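Local coordinates for metallocarboxypeptidase (Trypanosoma cruzi, PDB 3DWC), which probably releases single amino acids of broad type, proline excepted, from peptide C-termini as a metal-dependent carboxypeptidase of the M32 family, at residues F218-D221 against D226-G229; D221-D226 against K457-Q462; N242-V247 against Q276-K281; E298-F303 against E464-H469; C436-L441 against V445-I450. All coordinates share one frame; numbering follows the deposited sequence.

Contact 1: F218-D221 against D226-G229; sequences FFMD and DFDG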
# COMPACT_ATOMS: atom_id res chain seq x y z
N PHE B 218 10.98 0.19 20.95
CA PHE B 218 11.88 0.87 21.86
C PHE B 218 13.27 0.78 21.27
O PHE B 218 13.98 1.77 21.22
CB PHE B 218 11.85 0.26 23.26
CG PHE B 218 12.91 0.82 24.16
CD1 PHE B 218 12.78 2.07 24.71
CD2 PHE B 218 14.08 0.10 24.42
CE1 PHE B 218 13.78 2.61 25.50
CE2 PHE B 218 15.06 0.62 25.21
CZ PHE B 218 14.92 1.86 25.77
N PHE B 219 13.65 -0.39 20.75
CA PHE B 219 14.95 -0.51 20.16
C PHE B 219 15.12 0.21 18.85
O PHE B 219 16.18 0.80 18.61
CB PHE B 219 15.48 -1.94 20.17
CG PHE B 219 15.96 -2.36 21.53
CD1 PHE B 219 17.23 -2.02 21.96
CD2 PHE B 219 15.14 -3.10 22.39
CE1 PHE B 219 17.69 -2.41 23.24
CE2 PHE B 219 15.58 -3.50 23.61
CZ PHE B 219 16.86 -3.15 24.06
N MET B 220 14.06 0.28 18.04
CA MET B 220 14.10 1.13 16.89
C MET B 220 14.34 2.60 17.31
O MET B 220 15.09 3.31 16.64
CB MET B 220 12.81 0.99 16.09
CG MET B 220 12.68 -0.40 15.48
SD MET B 220 11.15 -0.66 14.61
CE MET B 220 11.41 0.29 13.10
N ASP B 221 13.75 3.05 18.43
CA ASP B 221 14.08 4.39 19.00
C ASP B 221 15.54 4.54 19.45
O ASP B 221 16.17 5.60 19.27
CB ASP B 221 13.16 4.72 20.19
CG ASP B 221 11.73 5.03 19.77
OD1 ASP B 221 11.46 5.32 18.57
OD2 ASP B 221 10.85 5.02 20.68
N ASP B 226 13.61 7.05 12.28
CA ASP B 226 12.64 8.11 12.10
C ASP B 226 11.24 7.53 11.78
O ASP B 226 10.99 7.06 10.68
CB ASP B 226 13.10 9.01 10.96
CG ASP B 226 12.18 10.22 10.75
OD1 ASP B 226 11.23 10.44 11.55
OD2 ASP B 226 12.45 10.92 9.76
N PHE B 227 10.35 7.51 12.77
CA PHE B 227 9.00 6.96 12.59
C PHE B 227 8.05 7.88 11.82
O PHE B 227 6.96 7.50 11.47
CB PHE B 227 8.40 6.61 13.93
CG PHE B 227 8.85 5.24 14.47
CD1 PHE B 227 9.77 5.14 15.49
CD2 PHE B 227 8.37 4.09 13.92
CE1 PHE B 227 10.16 3.92 15.98
CE2 PHE B 227 8.73 2.87 14.39
CZ PHE B 227 9.63 2.78 15.43
N ASP B 228 8.47 9.11 11.56
CA ASP B 228 7.72 9.97 10.66
C ASP B 228 8.12 9.73 9.21
O ASP B 228 7.59 10.38 8.31
CB ASP B 228 7.93 11.43 11.03
CG ASP B 228 7.16 11.82 12.29
OD1 ASP B 228 7.71 12.56 13.08
OD2 ASP B 228 6.02 11.38 12.49
N GLY B 229 9.05 8.80 8.99
CA GLY B 229 9.51 8.44 7.67
C GLY B 229 9.67 6.94 7.50
O GLY B 229 10.51 6.48 6.74

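Contact 2: D221-D226 against K457-Q462; sequences DVWKFD and KILAKQ. With GLY (glycine), chain O; ALA (alanine), chain P.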
# COMPACT_ATOMS: atom_id res chain seq x y z
N ASP B 221 13.75 3.05 18.43
CA ASP B 221 14.08 4.39 19.00
C ASP B 221 15.54 4.54 19.45
O ASP B 221 16.17 5.60 19.27
CB ASP B 221 13.16 4.72 20.19
CG ASP B 221 11.73 5.03 19.77
OD1 ASP B 221 11.46 5.32 18.57
OD2 ASP B 221 10.85 5.02 20.68
N VAL B 222 16.09 3.49 20.05
CA VAL B 222 17.51 3.46 20.43
C VAL B 222 18.37 3.65 19.18
O VAL B 222 19.35 4.36 19.23
CB VAL B 222 17.87 2.14 21.19
CG1 VAL B 222 19.38 1.98 21.36
CG2 VAL B 222 17.11 2.06 22.54
N TRP B 223 17.98 3.05 18.04
CA TRP B 223 18.72 3.29 16.78
C TRP B 223 18.34 4.59 16.04
O TRP B 223 18.76 4.83 14.91
CB TRP B 223 18.59 2.08 15.85
CG TRP B 223 19.78 1.21 15.91
CD1 TRP B 223 20.82 1.19 15.04
CD2 TRP B 223 20.02 0.15 16.85
NE1 TRP B 223 21.72 0.21 15.39
CE2 TRP B 223 21.24 -0.44 16.50
CE3 TRP B 223 19.31 -0.35 17.94
CZ2 TRP B 223 21.79 -1.45 17.22
CZ3 TRP B 223 19.87 -1.36 18.65
CH2 TRP B 223 21.09 -1.91 18.29
N LYS B 224 17.49 5.40 16.67
CA LYS B 224 17.00 6.67 16.14
C LYS B 224 16.32 6.51 14.80
O LYS B 224 16.37 7.37 13.95
CB LYS B 224 18.12 7.70 16.17
CG LYS B 224 18.84 7.66 17.50
CD LYS B 224 19.74 8.79 17.71
CE LYS B 224 20.62 8.56 18.97
NZ LYS B 224 19.90 8.63 20.34
N PHE B 225 15.63 5.38 14.62
CA PHE B 225 14.69 5.24 13.50
C PHE B 225 13.70 6.44 13.45
O PHE B 225 13.05 6.86 14.44
CB PHE B 225 13.98 3.88 13.56
CG PHE B 225 13.14 3.55 12.34
CD1 PHE B 225 13.65 2.81 11.30
CD2 PHE B 225 11.81 3.89 12.29
CE1 PHE B 225 12.85 2.49 10.23
CE2 PHE B 225 11.03 3.60 11.23
CZ PHE B 225 11.54 2.90 10.19
N ASP B 226 13.61 7.05 12.28
CA ASP B 226 12.64 8.11 12.10
C ASP B 226 11.24 7.53 11.78
O ASP B 226 10.99 7.06 10.68
CB ASP B 226 13.10 9.01 10.96
CG ASP B 226 12.18 10.22 10.75
OD1 ASP B 226 11.23 10.44 11.55
OD2 ASP B 226 12.45 10.92 9.76
N LYS B 457 26.88 8.57 18.51
CA LYS B 457 28.26 8.82 18.05
C LYS B 457 28.65 7.72 17.05
O LYS B 457 29.41 7.93 16.05
CB LYS B 457 29.21 8.80 19.24
CG LYS B 457 29.31 10.10 19.99
CD LYS B 457 30.13 9.91 21.23
CE LYS B 457 30.23 11.19 22.01
NZ LYS B 457 31.35 11.09 23.00
N ILE B 458 28.11 6.54 17.32
CA ILE B 458 28.38 5.41 16.47
C ILE B 458 27.62 5.63 15.17
O ILE B 458 28.22 5.55 14.11
CB ILE B 458 28.03 4.08 17.13
CG1 ILE B 458 28.82 3.85 18.43
CG2 ILE B 458 28.36 2.88 16.18
CD1 ILE B 458 28.30 2.56 19.18
N LEU B 459 26.33 5.96 15.25
CA LEU B 459 25.49 6.11 14.07
C LEU B 459 26.04 7.25 13.22
O LEU B 459 26.02 7.15 12.01
CB LEU B 459 24.00 6.35 14.43
CG LEU B 459 23.32 5.29 15.31
CD1 LEU B 459 21.96 5.75 15.78
CD2 LEU B 459 23.26 3.94 14.53
N ALA B 460 26.57 8.31 13.84
CA ALA B 460 27.13 9.41 13.10
C ALA B 460 28.34 9.02 12.25
O ALA B 460 28.48 9.47 11.12
CB ALA B 460 27.50 10.58 14.01
N LYS B 461 29.19 8.17 12.80
CA LYS B 461 30.34 7.64 12.03
C LYS B 461 29.88 6.80 10.84
O LYS B 461 30.47 6.86 9.77
CB LYS B 461 31.22 6.74 12.89
CG LYS B 461 32.09 7.42 13.88
CD LYS B 461 33.30 8.11 13.21
CE LYS B 461 34.07 8.98 14.22
NZ LYS B 461 35.29 9.59 13.61
N GLN B 462 28.85 5.99 11.04
CA GLN B 462 28.25 5.19 9.93
C GLN B 462 27.69 6.09 8.81
O GLN B 462 27.80 5.80 7.62
CB GLN B 462 27.12 4.33 10.43
CG GLN B 462 27.53 3.07 11.18
CD GLN B 462 26.37 2.22 11.53
OE1 GLN B 462 25.75 2.40 12.61
NE2 GLN B 462 26.07 1.21 10.65
N GLY O . 22.84 8.85 21.20
CA GLY O . 22.55 10.29 21.46
C GLY O . 23.20 11.29 20.52
O GLY O . 22.52 11.93 19.70
N ALA P . 24.53 11.38 20.63
CA ALA P . 25.35 12.45 20.03
C ALA P . 25.56 12.27 18.52
O ALA P . 26.67 12.46 18.00
CB ALA P . 26.70 12.55 20.76
O HOH W 1 23.85 0.52 13.33

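Contact 3: N242-V247 against Q276-K281; sequences NSKEDV and QNCGPK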
# COMPACT_ATOMS: atom_id res chain seq x y z
N ASN B 242 9.75 -0.95 0.96
CA ASN B 242 9.24 0.30 0.51
C ASN B 242 10.33 1.26 0.04
O ASN B 242 11.28 0.82 -0.57
CB ASN B 242 8.31 0.93 1.55
CG ASN B 242 7.21 1.72 0.91
OD1 ASN B 242 6.73 1.36 -0.16
ND2 ASN B 242 6.80 2.79 1.55
N SER B 243 10.20 2.56 0.31
CA SER B 243 11.02 3.59 -0.31
C SER B 243 11.84 4.37 0.72
O SER B 243 11.55 4.35 1.93
CB SER B 243 10.09 4.54 -1.05
OG SER B 243 9.51 3.91 -2.19
N LYS B 244 12.87 5.05 0.26
CA LYS B 244 13.81 5.77 1.16
C LYS B 244 13.18 6.85 2.04
O LYS B 244 13.62 7.11 3.18
CB LYS B 244 14.95 6.38 0.34
CG LYS B 244 15.84 5.32 -0.30
CD LYS B 244 17.14 5.96 -0.81
CE LYS B 244 17.71 5.24 -2.04
NZ LYS B 244 18.05 3.83 -1.76
N GLU B 245 12.16 7.51 1.50
CA GLU B 245 11.36 8.49 2.25
C GLU B 245 10.34 7.87 3.20
O GLU B 245 9.69 8.58 3.97
CB GLU B 245 10.62 9.44 1.27
CG GLU B 245 11.50 10.03 0.19
CD GLU B 245 11.58 9.21 -1.08
OE1 GLU B 245 12.11 9.78 -2.06
OE2 GLU B 245 11.15 8.01 -1.11
N ASP B 246 10.19 6.55 3.15
CA ASP B 246 9.09 5.89 3.80
C ASP B 246 9.51 4.44 3.93
O ASP B 246 9.04 3.59 3.18
CB ASP B 246 7.82 6.11 2.94
CG ASP B 246 6.56 5.56 3.58
OD1 ASP B 246 6.68 4.74 4.54
OD2 ASP B 246 5.43 5.92 3.08
N VAL B 247 10.42 4.16 4.87
CA VAL B 247 11.07 2.85 4.96
C VAL B 247 10.27 1.99 5.92
O VAL B 247 10.03 2.39 7.04
CB VAL B 247 12.54 2.96 5.45
CG1 VAL B 247 13.18 1.48 5.63
CG2 VAL B 247 13.31 3.80 4.53
N GLN B 276 17.28 5.36 5.06
CA GLN B 276 16.72 6.64 5.50
C GLN B 276 17.71 7.77 5.40
O GLN B 276 17.31 8.95 5.44
CB GLN B 276 16.25 6.59 6.98
CG GLN B 276 15.01 5.73 7.21
CD GLN B 276 14.35 6.01 8.55
OE1 GLN B 276 15.02 6.27 9.59
NE2 GLN B 276 13.00 6.02 8.53
N ASN B 277 19.00 7.42 5.36
CA ASN B 277 20.05 8.39 5.30
C ASN B 277 20.91 8.32 4.06
O ASN B 277 22.01 8.89 4.05
CB ASN B 277 20.91 8.30 6.55
CG ASN B 277 20.13 8.61 7.78
OD1 ASN B 277 19.94 9.78 8.10
ND2 ASN B 277 19.60 7.58 8.43
N CYS B 278 20.40 7.69 3.01
CA CYS B 278 21.21 7.47 1.82
C CYS B 278 21.42 8.77 1.07
O CYS B 278 20.46 9.43 0.68
CB CYS B 278 20.58 6.38 0.91
SG CYS B 278 21.75 5.73 -0.30
N GLY B 279 22.67 9.16 0.86
CA GLY B 279 22.98 10.24 -0.07
C GLY B 279 23.49 9.79 -1.42
O GLY B 279 23.43 8.63 -1.75
N PRO B 280 24.06 10.70 -2.22
CA PRO B 280 24.33 12.08 -1.90
C PRO B 280 23.10 13.00 -1.93
O PRO B 280 22.23 12.85 -2.74
CB PRO B 280 25.40 12.49 -2.94
CG PRO B 280 25.29 11.53 -4.05
CD PRO B 280 24.49 10.33 -3.58
N LYS B 281 23.07 13.97 -1.04
CA LYS B 281 21.98 14.94 -1.01
C LYS B 281 21.93 15.67 -2.37
O LYS B 281 22.96 15.98 -2.99
CB LYS B 281 22.16 15.91 0.18
CG LYS B 281 21.08 17.05 0.26
CD LYS B 281 21.76 18.45 0.47
CE LYS B 281 21.22 19.54 -0.54
NZ LYS B 281 22.33 20.39 -1.19

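Contact 4: E298-F303 against E464-H469; sequences EGQSLF and EKIWQH. With CO (cobalt (II) ion), chain Q.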
# COMPACT_ATOMS: atom_id res chain seq x y z
N GLU B 298 24.20 -5.36 3.79
CA GLU B 298 24.22 -6.39 4.84
C GLU B 298 25.31 -6.07 5.85
O GLU B 298 25.22 -6.47 7.01
CB GLU B 298 24.39 -7.80 4.21
CG GLU B 298 24.28 -8.93 5.20
CD GLU B 298 22.85 -9.19 5.69
OE1 GLU B 298 22.62 -10.24 6.34
OE2 GLU B 298 21.96 -8.38 5.40
N GLY B 299 26.30 -5.26 5.45
CA GLY B 299 27.26 -4.70 6.40
C GLY B 299 26.65 -3.75 7.41
O GLY B 299 27.08 -3.68 8.58
N GLN B 300 25.68 -2.97 6.97
CA GLN B 300 24.89 -2.16 7.86
C GLN B 300 23.92 -2.95 8.74
O GLN B 300 23.77 -2.65 9.93
CB GLN B 300 24.15 -1.09 7.06
CG GLN B 300 25.05 -0.24 6.12
CD GLN B 300 26.39 0.17 6.68
OE1 GLN B 300 26.48 1.00 7.59
NE2 GLN B 300 27.45 -0.45 6.16
N SER B 301 23.23 -3.95 8.21
CA SER B 301 22.34 -4.72 9.06
C SER B 301 23.14 -5.45 10.15
O SER B 301 22.72 -5.56 11.33
CB SER B 301 21.56 -5.71 8.21
OG SER B 301 22.47 -6.45 7.44
N LEU B 302 24.26 -6.01 9.74
CA LEU B 302 25.08 -6.83 10.65
C LEU B 302 25.94 -6.02 11.59
O LEU B 302 26.31 -6.47 12.67
CB LEU B 302 25.90 -7.85 9.87
CG LEU B 302 25.05 -8.90 9.15
CD1 LEU B 302 25.94 -9.78 8.26
CD2 LEU B 302 24.25 -9.75 10.09
N PHE B 303 26.25 -4.82 11.21
CA PHE B 303 26.84 -3.89 12.16
C PHE B 303 25.89 -3.68 13.36
O PHE B 303 26.30 -3.78 14.53
CB PHE B 303 27.12 -2.58 11.44
CG PHE B 303 27.92 -1.62 12.24
CD1 PHE B 303 29.28 -1.56 12.12
CD2 PHE B 303 27.29 -0.76 13.12
CE1 PHE B 303 30.03 -0.64 12.86
CE2 PHE B 303 28.01 0.21 13.84
CZ PHE B 303 29.40 0.25 13.72
N GLU B 464 28.57 9.27 8.18
CA GLU B 464 29.67 9.93 7.53
C GLU B 464 30.41 8.98 6.59
O GLU B 464 30.74 9.35 5.48
CB GLU B 464 30.67 10.57 8.55
CG GLU B 464 32.20 10.45 8.10
CD GLU B 464 33.19 10.70 9.24
OE1 GLU B 464 33.04 11.75 9.92
OE2 GLU B 464 34.16 9.86 9.44
N LYS B 465 30.73 7.80 7.08
CA LYS B 465 31.60 6.90 6.34
C LYS B 465 30.93 6.18 5.19
O LYS B 465 31.57 5.91 4.17
CB LYS B 465 32.25 5.84 7.27
CG LYS B 465 33.27 6.44 8.19
CD LYS B 465 33.75 5.42 9.27
CE LYS B 465 34.80 6.08 10.15
NZ LYS B 465 36.01 6.59 9.37
N ILE B 466 29.65 5.88 5.36
CA ILE B 466 28.96 5.04 4.43
C ILE B 466 27.70 5.71 3.90
O ILE B 466 27.59 5.92 2.69
CB ILE B 466 28.58 3.67 5.02
CG1 ILE B 466 29.83 2.94 5.56
CG2 ILE B 466 27.84 2.85 3.97
CD1 ILE B 466 30.91 2.66 4.49
N TRP B 467 26.75 6.00 4.78
CA TRP B 467 25.38 6.28 4.30
C TRP B 467 25.33 7.49 3.40
O TRP B 467 24.67 7.46 2.39
CB TRP B 467 24.33 6.36 5.42
CG TRP B 467 24.35 5.29 6.45
CD1 TRP B 467 24.78 4.01 6.30
CD2 TRP B 467 23.85 5.38 7.78
NE1 TRP B 467 24.61 3.30 7.47
CE2 TRP B 467 24.06 4.14 8.40
CE3 TRP B 467 23.29 6.42 8.53
CZ2 TRP B 467 23.70 3.91 9.72
CZ3 TRP B 467 22.97 6.19 9.86
CH2 TRP B 467 23.19 4.96 10.44
N GLN B 468 26.06 8.56 3.69
CA GLN B 468 25.92 9.79 2.89
C GLN B 468 26.47 9.70 1.46
O GLN B 468 26.13 10.52 0.64
CB GLN B 468 26.62 10.98 3.55
CG GLN B 468 28.16 10.86 3.53
CD GLN B 468 28.81 12.16 3.95
OE1 GLN B 468 28.25 13.20 3.68
NE2 GLN B 468 30.00 12.11 4.58
N HIS B 469 27.30 8.69 1.19
CA HIS B 469 27.93 8.54 -0.12
C HIS B 469 27.09 7.75 -1.17
O HIS B 469 27.33 7.87 -2.38
CB HIS B 469 29.31 7.89 0.09
CG HIS B 469 30.21 8.71 0.97
ND1 HIS B 469 30.65 9.96 0.61
CD2 HIS B 469 30.74 8.46 2.20
CE1 HIS B 469 31.43 10.44 1.57
NE2 HIS B 469 31.47 9.56 2.56
CO CO Q . 19.81 -8.44 5.83
O HOH W 2 20.04 -10.22 5.69
O HOH W 3 17.60 -8.90 6.02
O HOH W 4 19.39 -8.99 3.76

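Contact 5: C436-L441 against V445-I450; sequences CVRREL and VVDDCI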
# COMPACT_ATOMS: atom_id res chain seq x y z
N CYS B 436 37.34 0.21 12.71
CA CYS B 436 37.61 1.62 12.48
C CYS B 436 36.94 2.55 13.49
O CYS B 436 37.56 3.46 14.06
CB CYS B 436 37.15 2.00 11.06
SG CYS B 436 37.41 3.73 10.71
N VAL B 437 35.64 2.35 13.68
CA VAL B 437 34.91 3.15 14.65
C VAL B 437 35.55 3.05 16.04
O VAL B 437 35.68 4.06 16.71
CB VAL B 437 33.39 2.81 14.65
CG1 VAL B 437 32.71 3.41 15.87
CG2 VAL B 437 32.72 3.36 13.37
N ARG B 438 36.00 1.87 16.46
CA ARG B 438 36.57 1.70 17.82
C ARG B 438 37.97 2.33 17.90
O ARG B 438 38.35 2.94 18.90
CB ARG B 438 36.64 0.21 18.21
CG ARG B 438 35.32 -0.38 18.70
CD ARG B 438 35.34 -1.93 18.72
NE ARG B 438 34.08 -2.43 19.27
CZ ARG B 438 33.74 -2.31 20.55
NH1 ARG B 438 32.57 -2.75 20.95
NH2 ARG B 438 34.56 -1.75 21.42
N ARG B 439 38.70 2.23 16.79
CA ARG B 439 39.97 2.93 16.62
C ARG B 439 39.80 4.43 16.74
O ARG B 439 40.58 5.12 17.40
CB ARG B 439 40.49 2.64 15.20
CG ARG B 439 41.82 2.02 15.15
CD ARG B 439 42.53 2.42 13.89
NE ARG B 439 41.87 1.87 12.71
CZ ARG B 439 41.34 2.58 11.72
NH1 ARG B 439 41.36 3.93 11.72
NH2 ARG B 439 40.80 1.93 10.70
N GLU B 440 38.80 4.95 16.05
CA GLU B 440 38.60 6.41 16.06
C GLU B 440 38.01 6.98 17.35
O GLU B 440 38.46 8.00 17.87
CB GLU B 440 37.70 6.80 14.90
CG GLU B 440 38.41 6.65 13.58
CD GLU B 440 37.55 7.06 12.40
OE1 GLU B 440 36.44 7.62 12.57
OE2 GLU B 440 38.01 6.82 11.27
N LEU B 441 36.97 6.35 17.83
CA LEU B 441 36.25 6.85 19.02
C LEU B 441 36.87 6.34 20.33
O LEU B 441 36.71 6.95 21.37
CB LEU B 441 34.80 6.35 18.93
CG LEU B 441 33.63 7.22 18.50
CD1 LEU B 441 33.96 8.48 17.73
CD2 LEU B 441 32.51 6.43 17.90
N VAL B 445 34.90 4.20 24.92
CA VAL B 445 33.82 5.08 24.45
C VAL B 445 32.72 4.28 23.71
O VAL B 445 31.54 4.41 24.00
CB VAL B 445 34.35 6.17 23.52
CG1 VAL B 445 33.19 6.95 22.84
CG2 VAL B 445 35.35 7.09 24.29
N VAL B 446 33.11 3.45 22.75
CA VAL B 446 32.14 2.63 22.03
C VAL B 446 31.41 1.75 23.03
O VAL B 446 30.20 1.70 23.00
CB VAL B 446 32.77 1.80 20.91
CG1 VAL B 446 31.73 0.90 20.22
CG2 VAL B 446 33.46 2.72 19.89
N ASP B 447 32.13 1.04 23.91
CA ASP B 447 31.46 0.19 24.91
C ASP B 447 30.46 0.97 25.79
O ASP B 447 29.36 0.47 26.06
CB ASP B 447 32.46 -0.53 25.78
CG ASP B 447 33.19 -1.65 25.05
OD1 ASP B 447 32.72 -2.07 23.97
OD2 ASP B 447 34.24 -2.08 25.57
N ASP B 448 30.82 2.19 26.16
CA ASP B 448 29.91 3.01 26.96
C ASP B 448 28.66 3.39 26.18
O ASP B 448 27.58 3.34 26.75
CB ASP B 448 30.59 4.30 27.46
CG ASP B 448 31.53 4.05 28.57
OD1 ASP B 448 31.57 2.89 29.02
OD2 ASP B 448 32.25 5.01 28.98
N CYS B 449 28.81 3.77 24.91
CA CYS B 449 27.67 4.03 24.03
C CYS B 449 26.73 2.84 23.94
O CYS B 449 25.52 2.98 24.06
CB CYS B 449 28.13 4.40 22.61
SG CYS B 449 29.07 5.97 22.49
N ILE B 450 27.29 1.66 23.70
CA ILE B 450 26.49 0.46 23.58
C ILE B 450 25.80 0.11 24.90
O ILE B 450 24.59 -0.04 24.94
CB ILE B 450 27.34 -0.75 23.06
CG1 ILE B 450 27.84 -0.50 21.61
CG2 ILE B 450 26.50 -2.04 23.09
CD1 ILE B 450 28.91 -1.52 21.04

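Contact 1: F218-D221 against D226-G229
Met220 meets the CZ end of the Phe227 ring obliquely, with CB, SD and CE. Its CB is 3.7 Å from Phe227 CZ, and SD and CE each come within 3.8 Å of that same CZ. The turn about the CG-SD bond (chi3 75°) brings the methyl back to the ring, where CE also nears Phe227 CE2 at 3.9 Å. Met220 SD sits 5.0 Å from the ring centroid and well off the normal, an oblique Met-aromatic contact. This is the tight, buried part; Met220 continues inward onto Val265 and Thr269 of helix 259-276, which bears the predicted catalytic Glu268. The solvent side belongs to Asp221, with a single close approach and little surface buried: its OD1 meets the ring edge near the ring plane, 3.2 Å from Phe227 CE1, with the carboxylate almost perpendicular to the ring (89°). The ring is offered from a type I turn, Asp226 to Gly229, in which Asp226 OD1 also accepts from Asp228 N, an Asx turn; Asp226 OD2 pairs with Lys37 of the second subunit. No hydrogen bond crosses between the segments; cohesion rests on sulfur and carbon against the ring, and on a carboxylate oxygen probably drawn weakly to its edge hydrogens.

Contact 2: D221-D226 against K457-Q462
Trp223, the first residue past the end of helix 209-222, meets Leu459 with both its indole and its backbone carbonyl. Leu459 CD2 approaches the five-membered part of the indole obliquely, 3.7 Å from Trp223 CD1, while the other methyl, CD1, packs 3.4 Å from Trp223 O. At the indole edge, in the ring plane, a water accepts from Trp223 NE1 at 3.0 Å and donates to Gln462 OE1 at 2.8 Å, tying the loop to the next turn of helix 456-467. Lys224 follows with positive phi (57°) as the C-prime residue of a Schellman motif: its N bonds to Asp221 O, and Phe225 N to Met220 O, closing off the helix. That turn aims the Lys224 side chain at the ligand pocket. Its CG passes 4.0 Å from Leu459 CD1, and a bend at the last torsion (chi4 -71°) carries NZ to 3.1 Å from N of the bound glycine. The glycine is hydrogen-bonded to Asp454, and its C lies at bonding distance from N of the alanine, consistent with a Gly-Ala dipeptide; past the glycine, Lys457 CG lies 3.7 Å from CB of the alanine. Next in sequence, Phe225 packs on Ala272 and Gln276.

Contact 3: N242-V247 against Q276-K281
This is a mainly apolar contact, made by the aliphatic parts of polar side chains, between the turn leading into strand 246-251 and the chain leaving helix 259-276. It lies at the C-terminal end of that helix, which carries the cobalt-binding His267 and His271. Val247, at the start of the strand, places CG2 3.7 Å from Gln276 CG, the two side chains meeting at a slant. Chi1 (176°) places CG2 beside the backbone N, and this is the branch that reaches Gln276. In a second touch, Lys244 CD lies 3.9 Å from Cys278 CB, so a lysine methylene rests beside the cysteine. The backbone approaches as well, with Lys244 O 3.9 Å from Gln276 CA. Lys244 belongs to a type I turn, Ser243 to Asp246, and Asn242, just before it, donates from ND2 to Asp246 O at 2.9 Å, in the carbonyl plane. Ser243 N donates to that same oxygen, which thus has two donors. A cis peptide precedes Pro280 farther along the loop, where Gly279 N is hydrogen-bonded to Trp467 O. The polar ends of the touching side chains turn elsewhere: Lys244 NZ forms a salt bridge with Glu275, and Gln276 NE2 donates to Asp226 O and, weakly, to Gly229 O. The chemistry is thus divided. Methylenes and a valine methyl fill the interface, while the charge of the lysine and the amide of the glutamine are satisfied at its margins, tying the turn to the helix end and the glutamine to the 226-229 loop.

Contact 4: E298-F303 against E464-H469
Gln300 OE1 accepts two hydrogen bonds, one from Trp467 NE1 across the contact and one from Gln462 NE2 a turn earlier on helix 456-467. The indole bond is 3.0 Å long and bent, with an N-H...O angle of 142°. Its donor lies tilted out of the carbonyl plane, and the oxygen in turn sits near the indole edge but somewhat off the ring plane. Amide and ring stand nearly perpendicular, at 86°. The glutamine chain folds back at chi2 (-40°), which brings the amide to the tryptophan while its NE2 reaches back to Val296 O on its own helix. With both amide atoms engaged, the rotation of this buried group is well fixed. Ile466 packs against the nitrogen end, with CG2 4.0 Å from Gln300 NE2; it lies in a wider, pi-type turn at 464-467. On the metal side of helix 294-309, Ser301 OG donates to Glu298 O at 2.8 Å, an oxygen that also takes Leu302 N from the same face. Glu298 OE2 binds the cobalt ion at 2.2 Å, alongside His267, His271 and waters. The helix thus turns Glu298 to the metal and Gln300 to helix 456-467. Two histidines of an HExxH helix with a glutamate from a following helix form the metal site characteristic of gluzincin-type metallopeptidases, here loaded with cobalt.

Contact 5: C436-L441 against V445-I450
Arg438 reaches across Val446 to Asp447, packing with its stem and pairing with its tip. CB leads to CG, which lies 3.8 Å from Val446 CG2. The chain then runs extended from CG to NE, keeping NE at 4.2 Å from Val446 CG1. At the tip, Val446 CG1 lies over the centre of one guanidinium face, 3.8 Å from Arg438 CZ. NH1 and NH2 both turn to a single oxygen: Asp447 OD1 accepts from NH1 at 3.1 Å and from NH2 at 3.2 Å, an end-on salt bridge lying in the guanidinium plane. The carboxylate is turned 61° from that plane, and NH1 meets OD1 nearly along its C-O bond while NH2 comes from above the carboxylate. NH2 also pairs with Glu443, so the cation is shared by two acids. Val446 CG2 touches both Val437 CG1 and Leu441 CB, the latter at 4.0 Å. Val445 closes the near end with CG2 against Leu441 O. The two short helical segments cross at 109°, with axes 9.7 Å apart, as the chain turns sharply from helix 421-441 into helix 443-451. Helix 456-467 packs against this corner through Ile458 on Val446 and Lys461 on Val437 and Leu441, while Ile450 meets helix 312-326 on Ala313 and Phe314.

Overall arrangement
Contacts 1 and 2 share the end of helix 209-222, their centres 10 Å apart, and contact 3 joins them through Gln276 and Val247 of strand 246-251. Contacts 2 and 4 both use helix 456-467, with centres 11 Å apart and segments that alternate along the chain. Contact 5 is nested within the loops that both close, and its Glu440 forms salt bridges with Lys461 and Lys465. Contact 3 is nested inside the loop closed by contact 2 and meets contact 4 at Gly279 and Trp467. Contacts 3 and 5 are farthest apart, about 26 Å between centres. Helix 456-467 thus links the metal-binding helix 294-309, the pocket holding glycine and the peripheral helix corner.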